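Local coordinates for paraflagellar rod component (Trypanosoma brucei, PDB 2Q0X), which is of unknown function but adopts the alpha/beta-hydrolase fold and is named as a component of the trypanosome paraflagellar rod, at residues 204-207 / 208-212; 211-214 / 215-218; 247-250 / 251-255. All blocks are in the same frame, centred on the assembly; numbering follows the deposited sequence.

In the fold
All three contacts are local, each formed within one or two helical turns, and none nests in or crosses another. Following the chain, contact 1 lies at the end of helix 200-209 and closes the tight turn through Lys-211 and Glu-212. Contact 2 shares those two residues and runs on into the short helix 213-218. After strand 227-232 enters the sheet, contact 3 occupies the last turns of helix 241-254, which crosses over to strand 260-264, an edge strand of the main sheet within this chain. In space the three come together: Val-247 packs on Trp-205 and Ile-209, Leu-216 on Pro-207, and Phe-213 on His-254, so the two earlier helices are joined to the crossover helix.

Contact 1. Residues 204-207 / 208-212; sequences VWNP and CIRKE
The carbonyl oxygen of Pro-207 accepts the backbone N of Glu-212 at 2.8 Å, the N lying in the carbonyl plane. It is the 6-to-1 bond of a Schellman motif, with Lys-211 at positive phi as the C-prime residue and a weak Lys-211 N to Cys-208 O bond inside the turn. Just before it in the same turn, Asn-206 O takes the N of Arg-210 at 2.9 Å and Trp-205 O takes the N of Ile-209, the latter almost straight at 173°. Proline has no N-H to give to the preceding turn, and the helix is kinked there. Ile-209 lays CG1 over one face of the Trp-205 indole, a CH-pi contact 4.2 Å from the centroid of the five-membered ring. Asn-206 and Arg-210 run side by side in the same direction, their amide and guanidinium planes 60° apart; NH1 of Arg-210 comes within 3.7 Å of Asn-206 CG. These polar ends look elsewhere, Asn-206 OD1 bonding back to Gln-201 of the same helix. The chemistry thus divides the labour: backbone bonds close the helix, while Trp-205 NE1 and Arg-210 NH1 tie it to the loops carrying Tyr-237 OH and Phe-152 O.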
loop_
_atom_site.group_PDB
_atom_site.type_symbol
_atom_site.label_atom_id
_atom_site.label_comp_id
_atom_site.label_asym_id
_atom_site.label_seq_id
_atom_site.Cartn_x
_atom_site.Cartn_y
_atom_site.Cartn_z
ATOM N N VAL A 204 -15.000 -22.225 4.185
ATOM C CA VAL A 204 -15.470 -23.355 3.380
ATOM C C VAL A 204 -14.832 -24.704 3.760
ATOM O O VAL A 204 -15.538 -25.663 4.043
ATOM C CB VAL A 204 -15.245 -23.069 1.869
ATOM C CG1 VAL A 204 -15.488 -24.306 1.018
ATOM C CG2 VAL A 204 -16.135 -21.925 1.399
ATOM N N TRP A 205 -13.514 -24.769 3.783
ATOM C CA TRP A 205 -12.816 -26.043 3.866
ATOM C C TRP A 205 -13.066 -26.747 5.190
ATOM O O TRP A 205 -13.587 -27.875 5.223
ATOM C CB TRP A 205 -11.311 -25.846 3.654
ATOM C CG TRP A 205 -10.614 -27.087 3.208
ATOM C CD1 TRP A 205 -9.751 -27.831 3.928
ATOM C CD2 TRP A 205 -10.743 -27.726 1.931
ATOM N NE1 TRP A 205 -9.321 -28.905 3.185
ATOM C CE2 TRP A 205 -9.919 -28.865 1.952
ATOM C CE3 TRP A 205 -11.474 -27.441 0.769
ATOM C CZ2 TRP A 205 -9.798 -29.727 0.855
ATOM C CZ3 TRP A 205 -11.357 -28.291 -0.327
ATOM C CH2 TRP A 205 -10.520 -29.420 -0.277
ATOM N N ASN A 206 -12.692 -26.075 6.275
ATOM C CA ASN A 206 -12.911 -26.609 7.620
ATOM C C ASN A 206 -14.356 -27.019 7.905
ATOM O O ASN A 206 -14.603 -28.176 8.234
ATOM C CB ASN A 206 -12.373 -25.621 8.677
ATOM C CG ASN A 206 -10.852 -25.606 8.739
ATOM O OD1 ASN A 206 -10.174 -26.425 8.100
ATOM N ND2 ASN A 206 -10.303 -24.690 9.531
ATOM N N PRO A 207 -15.323 -26.092 7.775
ATOM C CA PRO A 207 -16.707 -26.505 8.058
ATOM C C PRO A 207 -17.266 -27.598 7.150
ATOM O O PRO A 207 -18.073 -28.397 7.604
ATOM C CB PRO A 207 -17.505 -25.204 7.914
ATOM C CG PRO A 207 -16.604 -24.269 7.146
ATOM C CD PRO A 207 -15.228 -24.662 7.431
ATOM N N CYS A 208 -16.847 -27.643 5.885
ATOM C CA CYS A 208 -17.336 -28.681 4.975
ATOM C C CYS A 208 -16.780 -30.050 5.350
ATOM O O CYS A 208 -17.520 -31.005 5.430
ATOM C CB CYS A 208 -16.979 -28.382 3.518
ATOM S SG CYS A 208 -18.067 -27.242 2.671
ATOM N N ILE A 209 -15.465 -30.140 5.556
ATOM C CA ILE A 209 -14.832 -31.408 5.979
ATOM C C ILE A 209 -15.361 -31.880 7.350
ATOM O O ILE A 209 -15.504 -33.089 7.589
ATOM C CB ILE A 209 -13.277 -31.283 6.045
ATOM C CG1 ILE A 209 -12.672 -30.850 4.689
ATOM C CG2 ILE A 209 -12.622 -32.596 6.537
ATOM C CD1 ILE A 209 -13.069 -31.715 3.504
ATOM N N ARG A 210 -15.649 -30.932 8.241
ATOM C CA ARG A 210 -16.158 -31.249 9.583
ATOM C C ARG A 210 -17.702 -31.236 9.721
ATOM O O ARG A 210 -18.223 -31.310 10.838
ATOM C CB ARG A 210 -15.559 -30.283 10.595
ATOM C CG ARG A 210 -14.157 -30.646 10.997
ATOM C CD ARG A 210 -13.440 -29.446 11.549
ATOM N NE ARG A 210 -12.135 -29.820 12.081
ATOM C CZ ARG A 210 -11.067 -29.029 12.130
ATOM N NH1 ARG A 210 -11.121 -27.786 11.676
ATOM N NH2 ARG A 210 -9.931 -29.501 12.641
ATOM N N LYS A 211 -18.411 -31.123 8.596
ATOM C CA LYS A 211 -19.879 -31.101 8.557
ATOM C C LYS A 211 -20.504 -30.080 9.516
ATOM O O LYS A 211 -21.592 -30.313 10.071
ATOM C CB LYS A 211 -20.443 -32.516 8.781
ATOM C CG LYS A 211 -20.453 -33.402 7.504
ATOM C CD LYS A 211 -19.429 -34.556 7.487
ATOM C CE LYS A 211 -19.986 -35.849 8.054
ATOM N NZ LYS A 211 -19.471 -37.094 7.375
ATOM N N GLU A 212 -19.816 -28.956 9.706
ATOM C CA GLU A 212 -20.302 -27.868 10.550
ATOM C C GLU A 212 -21.160 -26.957 9.700
ATOM O O GLU A 212 -20.741 -25.877 9.309
ATOM C CB GLU A 212 -19.148 -27.073 11.153
ATOM C CG GLU A 212 -18.351 -27.826 12.196
ATOM C CD GLU A 212 -16.916 -27.313 12.344
ATOM O OE1 GLU A 212 -16.488 -26.415 11.568
ATOM O OE2 GLU A 212 -16.205 -27.829 13.240
#

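Contact 2. Residues 211-214 / 215-218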
loop_
_atom_site.group_PDB
_atom_site.type_symbol
_atom_site.label_atom_id
_atom_site.label_comp_id
_atom_site.label_asym_id
_atom_site.label_seq_id
_atom_site.Cartn_x
_atom_site.Cartn_y
_atom_site.Cartn_z
ATOM N N LYS A 211 -18.411 -31.123 8.596
ATOM C CA LYS A 211 -19.879 -31.101 8.557
ATOM C C LYS A 211 -20.504 -30.080 9.516
ATOM O O LYS A 211 -21.592 -30.313 10.071
ATOM C CB LYS A 211 -20.443 -32.516 8.781
ATOM C CG LYS A 211 -20.453 -33.402 7.504
ATOM C CD LYS A 211 -19.429 -34.556 7.487
ATOM C CE LYS A 211 -19.986 -35.849 8.054
ATOM N NZ LYS A 211 -19.471 -37.094 7.375
ATOM N N GLU A 212 -19.816 -28.956 9.706
ATOM C CA GLU A 212 -20.302 -27.868 10.550
ATOM C C GLU A 212 -21.160 -26.957 9.700
ATOM O O GLU A 212 -20.741 -25.877 9.309
ATOM C CB GLU A 212 -19.148 -27.073 11.153
ATOM C CG GLU A 212 -18.351 -27.826 12.196
ATOM C CD GLU A 212 -16.916 -27.313 12.344
ATOM O OE1 GLU A 212 -16.488 -26.415 11.568
ATOM O OE2 GLU A 212 -16.205 -27.829 13.240
ATOM N N PHE A 213 -22.382 -27.395 9.434
ATOM C CA PHE A 213 -23.208 -26.747 8.427
ATOM C C PHE A 213 -23.861 -25.448 8.878
ATOM O O PHE A 213 -24.137 -24.591 8.051
ATOM C CB PHE A 213 -24.217 -27.743 7.866
ATOM C CG PHE A 213 -23.572 -28.846 7.051
ATOM C CD1 PHE A 213 -22.650 -28.546 6.064
ATOM C CD2 PHE A 213 -23.897 -30.175 7.263
ATOM C CE1 PHE A 213 -22.050 -29.543 5.303
ATOM C CE2 PHE A 213 -23.297 -31.176 6.500
ATOM C CZ PHE A 213 -22.389 -30.853 5.514
ATOM N N ASP A 214 -24.041 -25.264 10.178
ATOM C CA ASP A 214 -24.448 -23.954 10.682
ATOM C C ASP A 214 -23.450 -22.841 10.314
ATOM O O ASP A 214 -23.864 -21.733 9.978
ATOM C CB ASP A 214 -24.727 -23.982 12.198
ATOM C CG ASP A 214 -23.516 -24.379 13.034
ATOM O OD1 ASP A 214 -23.476 -23.963 14.214
ATOM O OD2 ASP A 214 -22.620 -25.105 12.542
ATOM N N VAL A 215 -22.149 -23.136 10.353
ATOM C CA VAL A 215 -21.138 -22.144 10.008
ATOM C C VAL A 215 -21.283 -21.698 8.554
ATOM O O VAL A 215 -21.125 -20.519 8.250
ATOM C CB VAL A 215 -19.696 -22.664 10.236
ATOM C CG1 VAL A 215 -18.690 -21.637 9.773
ATOM C CG2 VAL A 215 -19.477 -23.002 11.702
ATOM N N LEU A 216 -21.609 -22.640 7.671
ATOM C CA LEU A 216 -21.740 -22.342 6.256
ATOM C C LEU A 216 -22.842 -21.320 5.959
ATOM O O LEU A 216 -22.735 -20.571 4.993
ATOM C CB LEU A 216 -21.969 -23.619 5.447
ATOM C CG LEU A 216 -20.847 -24.660 5.382
ATOM C CD1 LEU A 216 -21.323 -25.787 4.468
ATOM C CD2 LEU A 216 -19.490 -24.058 4.899
ATOM N N ARG A 217 -23.877 -21.272 6.798
ATOM C CA ARG A 217 -24.965 -20.303 6.619
ATOM C C ARG A 217 -24.448 -18.896 6.752
ATOM O O ARG A 217 -24.941 -17.997 6.095
ATOM C CB ARG A 217 -26.091 -20.493 7.659
ATOM C CG ARG A 217 -26.782 -21.822 7.621
ATOM C CD ARG A 217 -27.430 -22.107 6.247
ATOM N NE ARG A 217 -28.269 -23.311 6.331
ATOM C CZ ARG A 217 -28.888 -23.891 5.302
ATOM N NH1 ARG A 217 -28.839 -23.390 4.078
ATOM N NH2 ARG A 217 -29.592 -24.975 5.532
ATOM N N ARG A 218 -23.482 -18.717 7.642
ATOM C CA ARG A 218 -22.857 -17.426 7.890
ATOM C C ARG A 218 -21.835 -17.017 6.827
ATOM O O ARG A 218 -21.515 -15.842 6.709
ATOM C CB ARG A 218 -22.188 -17.445 9.262
ATOM C CG ARG A 218 -23.179 -17.514 10.436
ATOM C CD ARG A 218 -22.469 -17.871 11.734
ATOM N NE ARG A 218 -22.666 -19.276 12.150
ATOM C CZ ARG A 218 -22.129 -19.822 13.249
ATOM N NH1 ARG A 218 -21.347 -19.098 14.053
ATOM N NH2 ARG A 218 -22.361 -21.103 13.552
#
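Phe-213 and Leu-216 lie side by side and point the same way, and the leucine meets the ring at its rim: Leu-216 CD1 sits in the ring plane, 3.5 Å from Phe-213 CD1. The CA of Lys-211 lies over one face of that ring, which also stacks with the imidazole of His-254 from helix 241-254. A second pair, Asp-214 and Arg-218, also lies side by side, pointing the same way, but its chemistry is ionic. OD1 of Asp-214 forms a salt bridge with NH2 of Arg-218 at 3.1 Å, reaching the edge of the guanidinium, whose plane is turned 71° from that of the carboxylate. The arginine chain bends at chi3 (-103°), which brings NE near Asp-214 O for a weak bond of 3.5 Å. With chi1 at 61°, Asp-214 holds its carboxylate between the backbone N and the carbonyl carbon; OD2 there receives a weak bond from the N of Val-215. Toward helix 200-209, Val-215 and Leu-216 pack against Pro-207. Backbone bonding is mostly weak: Arg-217 N reaches Asp-214 O at 3.2 Å, and Val-215 N to Glu-212 O and Leu-216 N to Phe-213 O are weak. Such i-to-i+3 links, following an inverse gamma turn centred on Glu-212, mark a short, weakly bonded helical segment that starts directly after a Schellman-terminated helix.

Contact 3. Residues 247-250 / 251-255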
loop_
_atom_site.group_PDB
_atom_site.type_symbol
_atom_site.label_atom_id
_atom_site.label_comp_id
_atom_site.label_asym_id
_atom_site.label_seq_id
_atom_site.Cartn_x
_atom_site.Cartn_y
_atom_site.Cartn_z
ATOM N N VAL A 247 -16.879 -31.424 0.296
ATOM C CA VAL A 247 -16.759 -29.987 0.084
ATOM C C VAL A 247 -17.720 -29.516 -1.021
ATOM O O VAL A 247 -18.430 -28.518 -0.851
ATOM C CB VAL A 247 -15.296 -29.566 -0.217
ATOM C CG1 VAL A 247 -15.238 -28.137 -0.706
ATOM C CG2 VAL A 247 -14.392 -29.780 1.043
ATOM N N LEU A 248 -17.758 -30.243 -2.135
ATOM C CA LEU A 248 -18.682 -29.924 -3.226
ATOM C C LEU A 248 -20.150 -29.980 -2.746
ATOM O O LEU A 248 -20.946 -29.080 -3.012
ATOM C CB LEU A 248 -18.468 -30.883 -4.402
ATOM C CG LEU A 248 -19.285 -30.605 -5.669
ATOM C CD1 LEU A 248 -19.029 -29.196 -6.194
ATOM C CD2 LEU A 248 -18.983 -31.668 -6.750
ATOM N N GLU A 249 -20.482 -31.044 -2.024
ATOM C CA GLU A 249 -21.800 -31.204 -1.431
ATOM C C GLU A 249 -22.178 -30.084 -0.453
ATOM O O GLU A 249 -23.306 -29.566 -0.494
ATOM C CB GLU A 249 -21.880 -32.562 -0.729
ATOM C CG GLU A 249 -23.239 -32.862 -0.155
ATOM C CD GLU A 249 -23.291 -34.184 0.555
ATOM O OE1 GLU A 249 -22.682 -35.161 0.063
ATOM O OE2 GLU A 249 -23.978 -34.247 1.596
ATOM N N GLY A 250 -21.250 -29.714 0.426
ATOM C CA GLY A 250 -21.494 -28.662 1.410
ATOM C C GLY A 250 -21.726 -27.304 0.791
ATOM O O GLY A 250 -22.619 -26.556 1.208
ATOM N N VAL A 251 -20.927 -26.970 -0.212
ATOM C CA VAL A 251 -21.065 -25.705 -0.889
ATOM C C VAL A 251 -22.372 -25.650 -1.686
ATOM O O VAL A 251 -23.094 -24.668 -1.590
ATOM C CB VAL A 251 -19.799 -25.366 -1.773
ATOM C CG1 VAL A 251 -20.047 -24.111 -2.579
ATOM C CG2 VAL A 251 -18.523 -25.205 -0.886
ATOM N N ARG A 252 -22.701 -26.702 -2.430
ATOM C CA ARG A 252 -23.947 -26.742 -3.213
ATOM C C ARG A 252 -25.227 -26.675 -2.396
ATOM O O ARG A 252 -26.238 -26.085 -2.832
ATOM C CB ARG A 252 -24.016 -28.012 -4.038
ATOM C CG ARG A 252 -23.059 -28.035 -5.197
ATOM C CD ARG A 252 -23.255 -29.328 -5.962
ATOM N NE ARG A 252 -22.464 -29.400 -7.192
ATOM C CZ ARG A 252 -22.349 -30.492 -7.947
ATOM N NH1 ARG A 252 -22.962 -31.625 -7.604
ATOM N NH2 ARG A 252 -21.605 -30.457 -9.049
ATOM N N ASP A 253 -25.198 -27.319 -1.228
ATOM C CA ASP A 253 -26.378 -27.419 -0.383
ATOM C C ASP A 253 -26.588 -26.211 0.526
ATOM O O ASP A 253 -27.687 -26.028 1.070
ATOM C CB ASP A 253 -26.295 -28.684 0.472
ATOM C CG ASP A 253 -26.486 -29.954 -0.335
ATOM O OD1 ASP A 253 -26.623 -29.877 -1.569
ATOM O OD2 ASP A 253 -26.480 -31.037 0.275
ATOM N N HIS A 254 -25.534 -25.417 0.717
ATOM C CA HIS A 254 -25.560 -24.329 1.686
ATOM C C HIS A 254 -25.246 -22.962 1.145
ATOM O O HIS A 254 -25.385 -21.993 1.858
ATOM C CB HIS A 254 -24.675 -24.675 2.887
ATOM C CG HIS A 254 -25.124 -25.913 3.596
ATOM N ND1 HIS A 254 -24.455 -27.115 3.495
ATOM C CD2 HIS A 254 -26.208 -26.152 4.366
ATOM C CE1 HIS A 254 -25.100 -28.036 4.187
ATOM N NE2 HIS A 254 -26.173 -27.478 4.719
ATOM N N THR A 255 -24.868 -22.848 -0.118
ATOM C CA THR A 255 -24.724 -21.521 -0.698
ATOM C C THR A 255 -26.134 -20.942 -0.898
ATOM O O THR A 255 -27.063 -21.688 -1.165
ATOM C CB THR A 255 -23.920 -21.561 -2.006
ATOM O OG1 THR A 255 -22.621 -22.088 -1.726
ATOM C CG2 THR A 255 -23.763 -20.152 -2.623
#
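Hydrogen bonds along the helix axis tie Gly-250 to His-254 and Val-247 to Val-251. The imidazole ND1 of His-254 donates to Gly-250 O at 3.0 Å, on a lone pair of that carbonyl and close to the ring plane; the backbone N of His-254 adds a weak bond to the same oxygen. With chi1 at -60°, the ring is set beside its own backbone N, within range of the carbonyl one turn back. Regular bonds from Val-251 N to Val-247 O and from Arg-252 N to Leu-248 O precede this end. One residue after Gly-250, Val-251 O is gripped by Thr-255 N and by its hydroxyl OG1, the latter at 2.6 Å, from opposite faces of the carbonyl plane.

Van der Waals packing comes next. Leu-248 spreads its branches against Arg-252, CD2 lying 3.7 Å above the centre of the guanidinium. Val-247 packs on helix 200-209, and Val-251 on Val-204 and on strands 227-232 and 260-264.

Like charges form the third kind: Glu-249 OE2 and Asp-253 OD2 stand 4.3 Å apart on the exposed side, where each would probably raise the other's pKa slightly. His-254 ND1 thus supplements the weak bonding of its own N, and Thr-255 OG1 adds a second donor to Val-251 O.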